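Local atomic coordinates of putative phosphosugar isomerases (Salmonella typhimurium LT2, PDB entry 3FKJ), a protein that probably binds a phosphosugar or related carbohydrate derivative through a SIS domain and may act as an isomerase. Residues I120-Q125 against Q153-Y158; V93-Q98 against A103-A108. All coordinates share one frame; numbering follows the deposited sequence.

Contact 1: I120-Q125 against Q153-Y158; sequences IGLVYQ and QQKAAY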
# COMPACT_ATOMS: atom_id res chain seq x y z
N ILE A 120 2.95 18.56 11.01
CA ILE A 120 1.62 19.17 10.80
C ILE A 120 0.60 18.15 11.29
O ILE A 120 0.56 17.00 10.79
CB ILE A 120 1.32 19.51 9.31
CG1 ILE A 120 2.40 20.44 8.70
CG2 ILE A 120 -0.07 20.13 9.16
CD1 ILE A 120 2.26 20.64 7.19
N GLY A 121 -0.21 18.55 12.26
CA GLY A 121 -1.22 17.68 12.85
C GLY A 121 -2.62 18.07 12.41
O GLY A 121 -3.04 19.21 12.65
N LEU A 122 -3.33 17.12 11.79
CA LEU A 122 -4.76 17.28 11.46
C LEU A 122 -5.60 16.61 12.57
O LEU A 122 -5.44 15.41 12.86
CB LEU A 122 -5.07 16.64 10.10
CG LEU A 122 -4.66 17.31 8.77
CD1 LEU A 122 -3.17 17.53 8.68
CD2 LEU A 122 -5.09 16.39 7.65
N VAL A 123 -6.48 17.39 13.20
CA VAL A 123 -7.34 16.89 14.28
C VAL A 123 -8.77 17.34 14.05
O VAL A 123 -9.01 18.33 13.39
CB VAL A 123 -6.87 17.37 15.70
CG1 VAL A 123 -5.43 16.98 15.99
CG2 VAL A 123 -7.08 18.89 15.88
N TYR A 124 -9.72 16.58 14.57
CA TYR A 124 -11.10 17.04 14.61
C TYR A 124 -11.35 17.76 15.96
O TYR A 124 -11.96 18.83 16.01
CB TYR A 124 -12.07 15.87 14.41
CG TYR A 124 -13.52 16.26 14.62
CD1 TYR A 124 -14.13 17.21 13.81
CD2 TYR A 124 -14.28 15.68 15.63
CE1 TYR A 124 -15.45 17.57 13.99
CE2 TYR A 124 -15.61 16.04 15.83
CZ TYR A 124 -16.19 16.99 15.00
OH TYR A 124 -17.51 17.36 15.18
N GLN A 125 -10.84 17.14 17.03
CA GLN A 125 -10.93 17.66 18.39
C GLN A 125 -9.66 18.41 18.74
O GLN A 125 -8.59 17.79 18.77
CB GLN A 125 -11.08 16.48 19.36
CG GLN A 125 -12.40 15.73 19.27
CD GLN A 125 -13.50 16.40 20.11
OE1 GLN A 125 -13.25 17.37 20.85
NE2 GLN A 125 -14.73 15.89 19.98
N GLN A 153 -13.01 21.32 3.41
CA GLN A 153 -12.38 21.37 4.75
C GLN A 153 -12.35 20.03 5.49
O GLN A 153 -11.95 19.94 6.66
CB GLN A 153 -13.12 22.35 5.62
CG GLN A 153 -13.10 23.73 5.08
CD GLN A 153 -13.65 24.67 6.07
OE1 GLN A 153 -13.17 24.73 7.20
NE2 GLN A 153 -14.71 25.39 5.68
N GLN A 154 -12.73 18.97 4.80
CA GLN A 154 -12.58 17.64 5.36
C GLN A 154 -11.15 17.10 5.31
O GLN A 154 -10.30 17.57 4.55
CB GLN A 154 -13.58 16.69 4.70
CG GLN A 154 -15.04 17.02 5.11
CD GLN A 154 -16.04 16.25 4.29
OE1 GLN A 154 -15.74 15.80 3.19
NE2 GLN A 154 -17.22 16.11 4.80
N LYS A 155 -10.91 16.13 6.19
CA LYS A 155 -9.56 15.55 6.44
C LYS A 155 -8.83 15.19 5.16
O LYS A 155 -7.70 15.59 4.99
CB LYS A 155 -9.69 14.31 7.32
CG LYS A 155 -8.38 13.72 7.81
CD LYS A 155 -8.60 12.56 8.80
CE LYS A 155 -9.12 11.29 8.17
NZ LYS A 155 -9.64 10.35 9.24
N ALA A 156 -9.48 14.44 4.26
CA ALA A 156 -8.83 14.01 3.02
C ALA A 156 -8.57 15.18 2.10
O ALA A 156 -7.52 15.20 1.42
CB ALA A 156 -9.65 12.93 2.30
N ALA A 157 -9.51 16.15 2.06
CA ALA A 157 -9.34 17.37 1.27
C ALA A 157 -8.03 18.11 1.66
O ALA A 157 -7.33 18.61 0.81
CB ALA A 157 -10.54 18.29 1.44
N TYR A 158 -7.74 18.18 2.95
CA TYR A 158 -6.54 18.87 3.44
C TYR A 158 -5.25 18.18 2.98
O TYR A 158 -4.23 18.84 2.80
CB TYR A 158 -6.59 19.00 4.97
CG TYR A 158 -7.17 20.30 5.48
CD1 TYR A 158 -6.42 21.47 5.49
CD2 TYR A 158 -8.46 20.37 5.96
CE1 TYR A 158 -6.95 22.67 5.98
CE2 TYR A 158 -8.99 21.55 6.44
CZ TYR A 158 -8.23 22.70 6.44
OH TYR A 158 -8.78 23.86 6.92
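Y158 offers L122 the base of its side chain rather than its phenol ring, whose edge meets the carbonyl oxygen of Q153 in the plane of the ring, with O of Q153 3.4 Å from CE2 of Y158. CB of Y158 lies 4.0 Å from CD2 of L122, and the two side chains pass at a slant. The ring itself leads away from the strand, its first torsion (chi1 -94°) well removed from a staggered value, and its hydroxyl ends in a weak hydrogen bond with N26.

On the strand, L122 turns CG anti to its own carbonyl carbon (chi1 -75°), and with chi2 at 58° CD2 comes to lie against the helical residues K155 and Y158. There CD2 also comes within 3.8 Å of the backbone O of K155 and within 4.2 Å of K155 CG. Beyond that methylene the lysine departs, and its NZ is hydrogen-bonded to S51, so only the aliphatic base of a charged side chain serves the packing.

The leucine methyl is one of several points at which the beginning of helix 155-170 packs on the parallel SIS-domain sheet: A96 and I138, from the two strands flanking 118-123, touch K155 and Y158 respectively. No hydrogen bond crosses between the segments, so the contact rests on van der Waals packing of the leucine methyl, while the polar ends of K155 and Y158 are engaged elsewhere, the latter only weakly.

Contact 2: V93-Q98 against A103-A108; sequences VILASQ and AETVAA
L95 and A108 supply the apolar part of this contact: CD2 of the leucine lies 3.6 Å from CB of the alanine and equally close to the backbone O of T105. T105 also meets the leucine through its methyl, CG2 lying 4.0 Å from CB of L95. With CG2 anti to the backbone N (chi1 of OG1 -56°), the threonine sends that methyl toward the strand, where it also rests 3.5 Å from the backbone O of A96.

Strand 91-97 and helix 103-115 are the first two elements of a beta-alpha-beta unit completed by strand 118-123, and their short segments run nearly antiparallel, at 159° with axes 8.8 Å apart. In sugar-phosphate-binding SIS domains a turn of this kind, between strand and helix, contacts the phosphate; the turn here is consistent with such a role.

Polar links accompany this packing. A water donates a hydrogen bond of 2.8 Å to O of A96 and also approaches OG1 of T105, at a separation short enough to be doubtful; the same hydroxyl is hydrogen-bonded to S76. Across the connection, S97 OG is hydrogen-bonded to OG1 of T102. E104 reaches R279 of the second subunit in a salt bridge.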
# COMPACT_ATOMS: atom_id res chain seq x y z
N VAL A 93 6.46 15.99 8.40
CA VAL A 93 5.66 14.81 8.74
C VAL A 93 4.25 15.31 9.03
O VAL A 93 4.03 16.19 9.87
CB VAL A 93 6.25 13.99 9.92
CG1 VAL A 93 5.35 12.76 10.23
CG2 VAL A 93 7.70 13.58 9.62
N ILE A 94 3.30 14.78 8.27
CA ILE A 94 1.93 15.22 8.35
C ILE A 94 1.13 14.07 8.92
O ILE A 94 1.07 12.99 8.33
CB ILE A 94 1.37 15.66 6.98
CG1 ILE A 94 2.33 16.66 6.33
CG2 ILE A 94 -0.09 16.21 7.12
CD1 ILE A 94 1.96 17.05 4.89
N LEU A 95 0.54 14.33 10.09
CA LEU A 95 -0.19 13.32 10.86
C LEU A 95 -1.68 13.69 11.00
O LEU A 95 -2.03 14.85 10.97
CB LEU A 95 0.51 13.12 12.21
CG LEU A 95 2.03 12.95 12.14
CD1 LEU A 95 2.78 14.18 12.66
CD2 LEU A 95 2.43 11.70 12.93
N ALA A 96 -2.54 12.68 11.06
CA ALA A 96 -3.97 12.86 11.30
C ALA A 96 -4.45 11.91 12.37
O ALA A 96 -3.97 10.78 12.49
CB ALA A 96 -4.77 12.66 10.05
N SER A 97 -5.38 12.39 13.18
CA SER A 97 -6.07 11.59 14.20
C SER A 97 -7.38 12.31 14.49
O SER A 97 -7.35 13.51 14.85
CB SER A 97 -5.24 11.51 15.50
OG SER A 97 -5.85 10.64 16.46
N GLN A 98 -8.51 11.61 14.36
CA GLN A 98 -9.85 12.18 14.66
C GLN A 98 -9.99 12.85 16.07
O GLN A 98 -10.11 14.09 16.19
CB GLN A 98 -10.92 11.10 14.45
CG GLN A 98 -12.39 11.58 14.69
CD GLN A 98 -13.00 12.35 13.51
OE1 GLN A 98 -12.38 12.47 12.44
NE2 GLN A 98 -14.22 12.84 13.69
N ALA A 103 -2.54 6.70 20.41
CA ALA A 103 -1.22 6.71 21.04
C ALA A 103 -0.08 6.59 20.05
O ALA A 103 0.92 7.31 20.16
CB ALA A 103 -1.11 5.59 22.14
N GLU A 104 -0.22 5.72 19.05
CA GLU A 104 0.89 5.51 18.11
C GLU A 104 1.09 6.69 17.14
O GLU A 104 2.21 6.93 16.70
CB GLU A 104 0.78 4.17 17.34
CG GLU A 104 -0.52 3.93 16.63
CD GLU A 104 -1.47 3.08 17.42
OE1 GLU A 104 -1.93 3.57 18.45
OE2 GLU A 104 -1.80 1.93 16.99
N THR A 105 0.01 7.42 16.82
CA THR A 105 0.11 8.62 15.98
C THR A 105 0.72 9.76 16.78
O THR A 105 1.45 10.56 16.23
CB THR A 105 -1.27 9.01 15.37
OG1 THR A 105 -1.78 7.88 14.64
CG2 THR A 105 -1.15 10.25 14.41
N VAL A 106 0.43 9.81 18.09
CA VAL A 106 1.04 10.83 18.99
C VAL A 106 2.55 10.56 19.10
O VAL A 106 3.34 11.49 19.01
CB VAL A 106 0.34 10.90 20.39
CG1 VAL A 106 1.12 11.73 21.39
CG2 VAL A 106 -1.07 11.46 20.26
N ALA A 107 2.93 9.29 19.27
CA ALA A 107 4.34 8.86 19.35
C ALA A 107 5.09 9.07 18.05
O ALA A 107 6.28 9.43 18.06
CB ALA A 107 4.44 7.37 19.77
N ALA A 108 4.40 8.88 16.92
CA ALA A 108 4.95 9.24 15.59
C ALA A 108 5.32 10.74 15.48
O ALA A 108 6.41 11.09 14.99
CB ALA A 108 3.96 8.86 14.52
O HOH W 1 -3.89 8.17 13.38

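The two contacts share one parallel sheet and lie on its opposite faces, their centres about 12 Å apart. Strands 118-123 and 91-97 are neighbours, probably hydrogen-bonded from L122 N to L95 O (2.7 Å) and from I120 O to L95 N (2.8 Å). Thus the leucine that packs on helix 155-170 in contact 1 is joined through the backbone to the leucine that packs on helix 103-115 in contact 2. Side chains add a tie, L122 CD1 lying 3.7 Å from I94 CG2. With helices on both faces of the sheet, the two contacts are consistent with the alpha/beta/alpha layering of a SIS domain; the turn that may contact a phosphate lies between the two segments of contact 2.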